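Local coordinates for protein beta-glycosidase (Bacteroides caccae, PDB 6T2R) that is a family 16 glycoside hydrolase of a human gut bacterium, an endo-acting O-glycanase of the endo-beta-galactosidase type that helps to initiate mucin breakdown, at residues Trp33-Asp38 against Ser45-Ile50; Leu150-Ile155 against Pro246-Val251; Phe209-Ile214 against Gly220-Asn225. One frame throughout, in Å; residues are numbered along the deposited sequence.

Interaction 1. Residues Trp33-Asp38 against Ser45-Ile50; sequences WEDNFD and SVWSRI
The indole NE1 of W47 donates to OD2 of D35 at 2.9 Å, with an N-H...O angle of 153°. The oxygen lies in the plane of the indole, at its edge, while OD2 is met on its anti side, about 31° out of the carboxylate plane. OD1 of D35 meanwhile takes the backbone N of F37 at 2.9 Å, closing an Asx turn just where the strand gives way to loop. The same acid thus shapes the turn and gives the indole nitrogen a partner, and the two bonds together should restrict rotation of the carboxylate. Next to the turn, the F37 ring lies beside the indole: CE1 of F37 approaches NE1 of W47 to 3.7 Å, and CZ of F37 lies 4.1 Å from CZ2 of W47. The two side chains run at about a right angle, with an oblique meeting of the rings. On the other flank, W33 carries CG anti to its backbone N (chi1 -179°), which extends the indole toward V46. CZ2 of W33 rests 3.8 Å from CG1 of V46, and that methyl also lies over one face of the W47 ring, toward its rim. Segment 33-38 leaves strand 29-35, which pairs with strand 251-263, and F37 packs on V255 and V258 there. W47 precedes strand 48-49, the neighbour of strand 92-98, and its indole touches L97 of that strand and L230 and I232 of strand 228-233.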
# COMPACT_ATOMS: atom_id res chain seq x y z
N TRP A 33 10.94 12.02 5.44
CA TRP A 33 9.54 12.26 5.87
C TRP A 33 9.01 11.08 6.68
O TRP A 33 9.39 9.92 6.38
CB TRP A 33 8.67 12.54 4.64
CG TRP A 33 7.25 12.80 5.00
CD1 TRP A 33 6.70 13.99 5.41
CD2 TRP A 33 6.18 11.84 5.05
NE1 TRP A 33 5.36 13.84 5.69
CE2 TRP A 33 5.01 12.53 5.49
CE3 TRP A 33 6.08 10.48 4.79
CZ2 TRP A 33 3.78 11.90 5.61
CZ3 TRP A 33 4.86 9.87 4.90
CH2 TRP A 33 3.73 10.56 5.31
N GLU A 34 8.21 11.37 7.71
CA GLU A 34 7.52 10.33 8.48
C GLU A 34 6.14 10.84 8.93
O GLU A 34 5.92 12.03 9.05
CB GLU A 34 8.40 9.88 9.64
CG GLU A 34 8.46 10.85 10.81
CD GLU A 34 9.40 10.40 11.92
OE1 GLU A 34 9.50 9.19 12.18
OE2 GLU A 34 10.07 11.27 12.47
N ASP A 35 5.25 9.90 9.19
CA ASP A 35 4.00 10.16 9.92
C ASP A 35 3.87 9.11 11.04
O ASP A 35 3.81 7.92 10.70
CB ASP A 35 2.83 10.16 8.94
CG ASP A 35 1.58 10.74 9.56
OD1 ASP A 35 1.55 10.77 10.80
OD2 ASP A 35 0.66 11.15 8.79
N ASN A 36 3.80 9.55 12.30
CA ASN A 36 3.62 8.68 13.50
C ASN A 36 2.17 8.65 13.97
O ASN A 36 1.94 8.07 15.06
CB ASN A 36 4.52 9.09 14.66
CG ASN A 36 5.92 8.61 14.40
OD1 ASN A 36 6.15 7.41 14.21
ND2 ASN A 36 6.84 9.55 14.31
N PHE A 37 1.26 9.24 13.19
CA PHE A 37 -0.20 9.27 13.51
C PHE A 37 -0.43 9.80 14.94
O PHE A 37 -1.10 9.17 15.75
CB PHE A 37 -0.77 7.87 13.25
CG PHE A 37 -0.62 7.45 11.81
CD1 PHE A 37 -1.21 8.19 10.80
CD2 PHE A 37 0.14 6.35 11.47
CE1 PHE A 37 -1.03 7.83 9.47
CE2 PHE A 37 0.30 5.99 10.14
CZ PHE A 37 -0.28 6.73 9.14
N ASP A 38 0.14 10.96 15.23
CA ASP A 38 0.13 11.58 16.58
C ASP A 38 -1.19 12.28 16.90
O ASP A 38 -1.55 12.27 18.08
CB ASP A 38 1.21 12.63 16.69
CG ASP A 38 2.58 12.02 16.75
OD1 ASP A 38 2.69 10.86 17.24
OD2 ASP A 38 3.50 12.70 16.31
N SER A 45 -3.26 17.64 5.52
CA SER A 45 -2.32 18.11 4.48
C SER A 45 -1.63 16.92 3.82
O SER A 45 -0.91 17.11 2.85
CB SER A 45 -1.32 19.04 5.05
OG SER A 45 -0.36 18.32 5.79
N VAL A 46 -1.83 15.71 4.31
CA VAL A 46 -1.13 14.52 3.74
C VAL A 46 -2.16 13.52 3.25
O VAL A 46 -1.95 12.99 2.16
CB VAL A 46 -0.19 13.89 4.78
CG1 VAL A 46 0.27 12.52 4.33
CG2 VAL A 46 1.00 14.80 5.05
N TRP A 47 -3.18 13.24 4.08
CA TRP A 47 -4.15 12.13 3.92
C TRP A 47 -5.55 12.66 3.58
O TRP A 47 -5.92 13.77 4.03
CB TRP A 47 -4.21 11.29 5.18
CG TRP A 47 -2.91 10.68 5.56
CD1 TRP A 47 -2.08 11.06 6.58
CD2 TRP A 47 -2.28 9.55 4.95
NE1 TRP A 47 -0.98 10.25 6.63
CE2 TRP A 47 -1.08 9.30 5.66
CE3 TRP A 47 -2.61 8.72 3.88
CZ2 TRP A 47 -0.23 8.24 5.34
CZ3 TRP A 47 -1.76 7.68 3.56
CH2 TRP A 47 -0.58 7.46 4.27
N SER A 48 -6.29 11.87 2.82
CA SER A 48 -7.74 11.98 2.58
C SER A 48 -8.31 10.57 2.67
O SER A 48 -7.56 9.57 2.37
CB SER A 48 -8.03 12.61 1.23
OG SER A 48 -7.39 13.87 1.08
N ARG A 49 -9.57 10.48 3.09
CA ARG A 49 -10.32 9.21 3.07
C ARG A 49 -10.53 8.79 1.62
O ARG A 49 -10.70 9.67 0.74
CB ARG A 49 -11.65 9.31 3.82
CG ARG A 49 -11.48 9.56 5.31
CD ARG A 49 -12.79 9.44 6.08
NE ARG A 49 -12.51 9.60 7.50
CZ ARG A 49 -13.42 9.74 8.46
NH1 ARG A 49 -14.71 9.70 8.21
NH2 ARG A 49 -13.02 9.88 9.70
N ILE A 50 -10.52 7.48 1.38
CA ILE A 50 -10.65 6.96 -0.00
C ILE A 50 -12.14 6.87 -0.32
O ILE A 50 -12.89 6.19 0.37
CB ILE A 50 -9.95 5.61 -0.18
CG1 ILE A 50 -8.43 5.68 0.05
CG2 ILE A 50 -10.29 5.02 -1.53
CD1 ILE A 50 -7.77 4.33 0.16

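Interaction 2. Residues Leu150-Ile155 against Pro246-Val251; sequences LNHDSI and PADLPV
In both H152 and D248 the first torsion sets CG anti to the carbonyl carbon, and the two side chains then approach from opposite directions until imidazole and carboxylate meet. The CB of D248 points toward the other loop; that of H152 does not, and it is the end of the histidine that closes the distance. NE2 of H152 donates to OD2 of D248 at 3.2 Å, with an N-H...O angle of 160°. The acceptor sits at the ring edge, in the imidazole plane, yet the nitrogen reaches the oxygen from above the carboxylate, the two planes standing 69° apart. H152 is held out on a type II' beta turn from L150 to D153, tied by D153 N to L150 O at 2.9 Å. Within the turn, the N151 side chain accepts from the backbone N of G121 and donates to O of V241. D248 ends the short 3-10 segment 246-248 ahead of strand 251-263, and its stronger partner is the backbone N of K120, which also donates to OD2. The contact therefore links the turn before strand 155-161 to the approach to strand 251-263 at the protein surface. With OD2 shared between an imidazole and a main-chain N-H, the aspartate is probably ionised, and its charge would be expected to favour a protonated histidine.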
# COMPACT_ATOMS: atom_id res chain seq x y z
N LEU A 150 -4.33 -11.78 2.90
CA LEU A 150 -5.61 -12.48 2.62
C LEU A 150 -6.07 -13.25 3.87
O LEU A 150 -5.29 -14.09 4.39
CB LEU A 150 -5.38 -13.47 1.47
CG LEU A 150 -5.70 -12.97 0.06
CD1 LEU A 150 -5.29 -11.53 -0.15
CD2 LEU A 150 -5.04 -13.86 -0.98
N ASN A 151 -7.32 -13.07 4.25
CA ASN A 151 -8.00 -14.01 5.17
C ASN A 151 -7.21 -14.06 6.48
O ASN A 151 -7.01 -12.99 7.08
CB ASN A 151 -8.20 -15.36 4.46
CG ASN A 151 -9.15 -15.21 3.30
OD1 ASN A 151 -10.29 -14.76 3.48
ND2 ASN A 151 -8.70 -15.53 2.09
N HIS A 152 -6.83 -15.26 6.91
CA HIS A 152 -6.05 -15.53 8.15
C HIS A 152 -4.60 -15.90 7.79
O HIS A 152 -3.98 -16.49 8.64
CB HIS A 152 -6.75 -16.63 8.99
CG HIS A 152 -8.11 -16.25 9.49
ND1 HIS A 152 -8.35 -15.86 10.82
CD2 HIS A 152 -9.31 -16.16 8.85
CE1 HIS A 152 -9.62 -15.54 10.97
NE2 HIS A 152 -10.23 -15.72 9.78
N ASP A 153 -4.07 -15.58 6.61
CA ASP A 153 -2.75 -16.12 6.19
C ASP A 153 -1.66 -15.59 7.14
O ASP A 153 -1.76 -14.47 7.61
CB ASP A 153 -2.36 -15.73 4.75
CG ASP A 153 -3.28 -16.19 3.63
OD1 ASP A 153 -4.12 -17.06 3.86
OD2 ASP A 153 -3.14 -15.67 2.50
N SER A 154 -0.64 -16.39 7.38
CA SER A 154 0.62 -16.00 8.07
C SER A 154 1.67 -15.60 7.03
O SER A 154 2.89 -15.62 7.34
CB SER A 154 1.09 -17.16 8.89
OG SER A 154 1.48 -18.20 8.01
N ILE A 155 1.24 -15.27 5.81
CA ILE A 155 2.13 -14.72 4.74
C ILE A 155 1.47 -13.47 4.16
O ILE A 155 0.25 -13.35 4.30
CB ILE A 155 2.35 -15.75 3.64
CG1 ILE A 155 1.00 -16.16 3.04
CG2 ILE A 155 3.20 -16.92 4.16
CD1 ILE A 155 1.05 -16.76 1.65
N PRO A 246 -19.21 -12.65 7.97
CA PRO A 246 -19.53 -11.47 8.75
C PRO A 246 -19.24 -11.74 10.23
O PRO A 246 -18.99 -10.81 10.93
CB PRO A 246 -21.03 -11.23 8.50
CG PRO A 246 -21.56 -12.57 8.07
CD PRO A 246 -20.40 -13.24 7.34
N ALA A 247 -19.22 -13.01 10.63
CA ALA A 247 -18.90 -13.43 12.02
C ALA A 247 -17.50 -12.95 12.43
O ALA A 247 -17.23 -12.92 13.63
CB ALA A 247 -19.00 -14.92 12.19
N ASP A 248 -16.62 -12.70 11.46
CA ASP A 248 -15.21 -12.27 11.68
C ASP A 248 -15.13 -10.74 11.70
O ASP A 248 -13.98 -10.22 11.80
CB ASP A 248 -14.29 -12.81 10.59
CG ASP A 248 -13.90 -14.26 10.77
OD1 ASP A 248 -14.16 -14.84 11.87
OD2 ASP A 248 -13.32 -14.78 9.84
N LEU A 249 -16.27 -10.05 11.61
CA LEU A 249 -16.30 -8.57 11.66
C LEU A 249 -16.87 -8.10 13.00
O LEU A 249 -17.59 -8.82 13.66
CB LEU A 249 -17.15 -8.05 10.49
CG LEU A 249 -16.74 -8.59 9.12
CD1 LEU A 249 -17.52 -7.89 8.03
CD2 LEU A 249 -15.25 -8.44 8.87
N PRO A 250 -16.53 -6.86 13.43
CA PRO A 250 -15.65 -5.97 12.66
C PRO A 250 -14.18 -6.41 12.71
O PRO A 250 -13.81 -7.22 13.55
CB PRO A 250 -15.86 -4.61 13.34
CG PRO A 250 -16.10 -4.98 14.78
CD PRO A 250 -16.94 -6.24 14.69
N VAL A 251 -13.37 -5.92 11.77
CA VAL A 251 -11.93 -6.24 11.69
C VAL A 251 -11.16 -4.93 11.53
O VAL A 251 -11.71 -3.97 10.92
CB VAL A 251 -11.66 -7.25 10.57
CG1 VAL A 251 -11.81 -6.62 9.19
CG2 VAL A 251 -10.30 -7.90 10.75

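Interaction 3. Residues Phe209-Ile214 against Gly220-Asn225; sequences FVYPRI and GQFPFN
The side-chain amide of Q221 inserts against the end of strand 206-212 and uses both its ends. NE2 of Q221 donates to the carbonyl O of P212 at 2.8 Å, nearly straight at 165° and in the carbonyl plane, with a weak second bond to OH of Y211. OE1 of Q221 accepts from the backbone N of I214 at 3.1 Å, the donor lying above the amide carbonyl plane. A bend at chi2 (-87°) turns the glutamine amide across the strand end, and CG1 of I214 packs against CD of Q221 at 3.7 Å. Beside it, CB of R213 makes a CH-pi contact with F222, 4.0 Å from the ring centroid, while F224 covers the opposite face of F222. The guanidinium continues past this ring, CD2 of F222 lying over one guanidinium face, toward its rim. In the beta-sandwich jelly roll of family 16, these contacts fold the loop leading to strand 228-233 back on the strand it has just left. Three waters extend the polar network: one joins OH of Y211 to O of Q221, one joins NH2 of R213 to O of F222 and N of N225, and one joins O of I214 to OE1 of Q221. Further out, NE of R213 bonds to O of P196, and Y164 of helix 163-167 packs on Y211, I214 and Q221.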
# COMPACT_ATOMS: atom_id res chain seq x y z
N PHE A 209 11.79 -10.18 -2.61
CA PHE A 209 12.14 -10.41 -4.02
C PHE A 209 12.47 -9.08 -4.65
O PHE A 209 12.20 -8.03 -4.01
CB PHE A 209 11.02 -11.13 -4.78
CG PHE A 209 9.93 -10.25 -5.33
CD1 PHE A 209 8.95 -9.74 -4.50
CD2 PHE A 209 9.81 -10.05 -6.69
CE1 PHE A 209 7.91 -9.00 -5.03
CE2 PHE A 209 8.77 -9.30 -7.23
CZ PHE A 209 7.82 -8.77 -6.39
N VAL A 210 13.08 -9.17 -5.84
CA VAL A 210 13.55 -8.03 -6.68
C VAL A 210 12.67 -8.05 -7.93
O VAL A 210 12.50 -9.11 -8.50
CB VAL A 210 15.06 -8.14 -7.01
CG1 VAL A 210 15.54 -7.01 -7.91
CG2 VAL A 210 15.92 -8.21 -5.76
N TYR A 211 12.09 -6.93 -8.32
CA TYR A 211 11.50 -6.81 -9.67
C TYR A 211 12.47 -6.01 -10.52
O TYR A 211 12.65 -4.82 -10.27
CB TYR A 211 10.11 -6.17 -9.68
CG TYR A 211 9.45 -6.39 -11.02
CD1 TYR A 211 8.94 -7.63 -11.34
CD2 TYR A 211 9.43 -5.39 -11.98
CE1 TYR A 211 8.35 -7.86 -12.58
CE2 TYR A 211 8.87 -5.61 -13.23
CZ TYR A 211 8.32 -6.85 -13.53
OH TYR A 211 7.74 -7.11 -14.75
N PRO A 212 13.13 -6.66 -11.50
CA PRO A 212 14.11 -6.01 -12.36
C PRO A 212 13.50 -5.30 -13.58
O PRO A 212 12.52 -5.77 -14.12
CB PRO A 212 14.99 -7.18 -12.80
CG PRO A 212 14.01 -8.34 -12.92
CD PRO A 212 13.00 -8.11 -11.81
N ARG A 213 14.14 -4.19 -13.98
CA ARG A 213 14.05 -3.61 -15.33
C ARG A 213 14.91 -4.45 -16.27
O ARG A 213 16.18 -4.41 -16.14
CB ARG A 213 14.51 -2.15 -15.35
CG ARG A 213 14.28 -1.47 -16.70
CD ARG A 213 14.95 -0.12 -16.87
NE ARG A 213 14.53 0.93 -15.94
CZ ARG A 213 13.50 1.81 -16.08
NH1 ARG A 213 12.68 1.79 -17.14
NH2 ARG A 213 13.26 2.72 -15.12
N ILE A 214 14.27 -5.14 -17.21
CA ILE A 214 14.97 -6.05 -18.15
C ILE A 214 15.03 -5.41 -19.55
O ILE A 214 14.21 -4.56 -19.89
CB ILE A 214 14.33 -7.46 -18.16
CG1 ILE A 214 12.88 -7.46 -18.66
CG2 ILE A 214 14.44 -8.06 -16.77
CD1 ILE A 214 12.40 -8.81 -19.18
N GLY A 220 6.51 -0.75 -21.43
CA GLY A 220 5.78 -0.71 -20.16
C GLY A 220 6.30 -1.71 -19.14
O GLY A 220 5.60 -1.93 -18.14
N GLN A 221 7.49 -2.27 -19.31
CA GLN A 221 7.96 -3.33 -18.37
C GLN A 221 8.40 -2.68 -17.05
O GLN A 221 8.40 -3.40 -16.05
CB GLN A 221 9.02 -4.22 -19.02
CG GLN A 221 9.36 -5.42 -18.16
CD GLN A 221 10.45 -5.09 -17.15
OE1 GLN A 221 11.27 -4.20 -17.37
NE2 GLN A 221 10.46 -5.80 -16.03
N PHE A 222 8.84 -1.43 -17.05
CA PHE A 222 9.34 -0.76 -15.82
C PHE A 222 8.95 0.71 -15.79
O PHE A 222 9.78 1.59 -15.97
CB PHE A 222 10.84 -0.90 -15.63
CG PHE A 222 11.28 -0.84 -14.18
CD1 PHE A 222 11.29 -1.99 -13.38
CD2 PHE A 222 11.69 0.34 -13.62
CE1 PHE A 222 11.75 -1.96 -12.07
CE2 PHE A 222 12.13 0.37 -12.30
CZ PHE A 222 12.16 -0.77 -11.53
N PRO A 223 7.66 1.02 -15.50
CA PRO A 223 7.16 2.39 -15.47
C PRO A 223 7.28 3.08 -14.10
O PRO A 223 6.84 4.23 -13.93
CB PRO A 223 5.68 2.13 -15.82
CG PRO A 223 5.33 0.85 -15.10
CD PRO A 223 6.61 0.03 -15.21
N PHE A 224 7.90 2.41 -13.13
CA PHE A 224 7.74 2.73 -11.69
C PHE A 224 8.55 3.99 -11.27
O PHE A 224 8.18 4.55 -10.23
CB PHE A 224 8.10 1.51 -10.85
CG PHE A 224 7.44 0.23 -11.31
CD1 PHE A 224 6.08 0.03 -11.12
CD2 PHE A 224 8.17 -0.79 -11.91
CE1 PHE A 224 5.46 -1.15 -11.50
CE2 PHE A 224 7.55 -1.96 -12.32
CZ PHE A 224 6.20 -2.13 -12.13
N ASN A 225 9.58 4.44 -11.98
CA ASN A 225 10.45 5.53 -11.46
C ASN A 225 9.79 6.85 -11.80
O ASN A 225 10.36 7.59 -12.55
CB ASN A 225 11.91 5.47 -11.91
CG ASN A 225 12.64 4.35 -11.20
OD1 ASN A 225 13.39 3.61 -11.86
ND2 ASN A 225 12.39 4.16 -9.90
O HOH W 1 6.38 -4.85 -15.41
O HOH W 2 10.30 3.87 -14.82
O HOH W 3 12.15 -2.70 -19.44

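How the interactions relate
Interaction 1 is the most buried of the three, interaction 3 is partly buried and interaction 2 lies at the surface. Their chemistry follows: aromatic and apolar packing around a carboxylate-indole bond in interaction 1, a single histidine-carboxylate hydrogen bond between two loops in interaction 2, its acceptor shared with a main-chain N-H, and amide-to-backbone bonding with phenylalanine packing and bridging waters in interaction 3. Interactions 1 and 3 close short excursions of the chain, whereas interaction 2 joins segments 91 residues apart. Interactions 1 and 2 both involve strand 251-263, interaction 1 along it and interaction 2 at its start. Strand 228-233 is packed on by W47 of interaction 1 and follows the loop of interaction 3. None of the contacts touch.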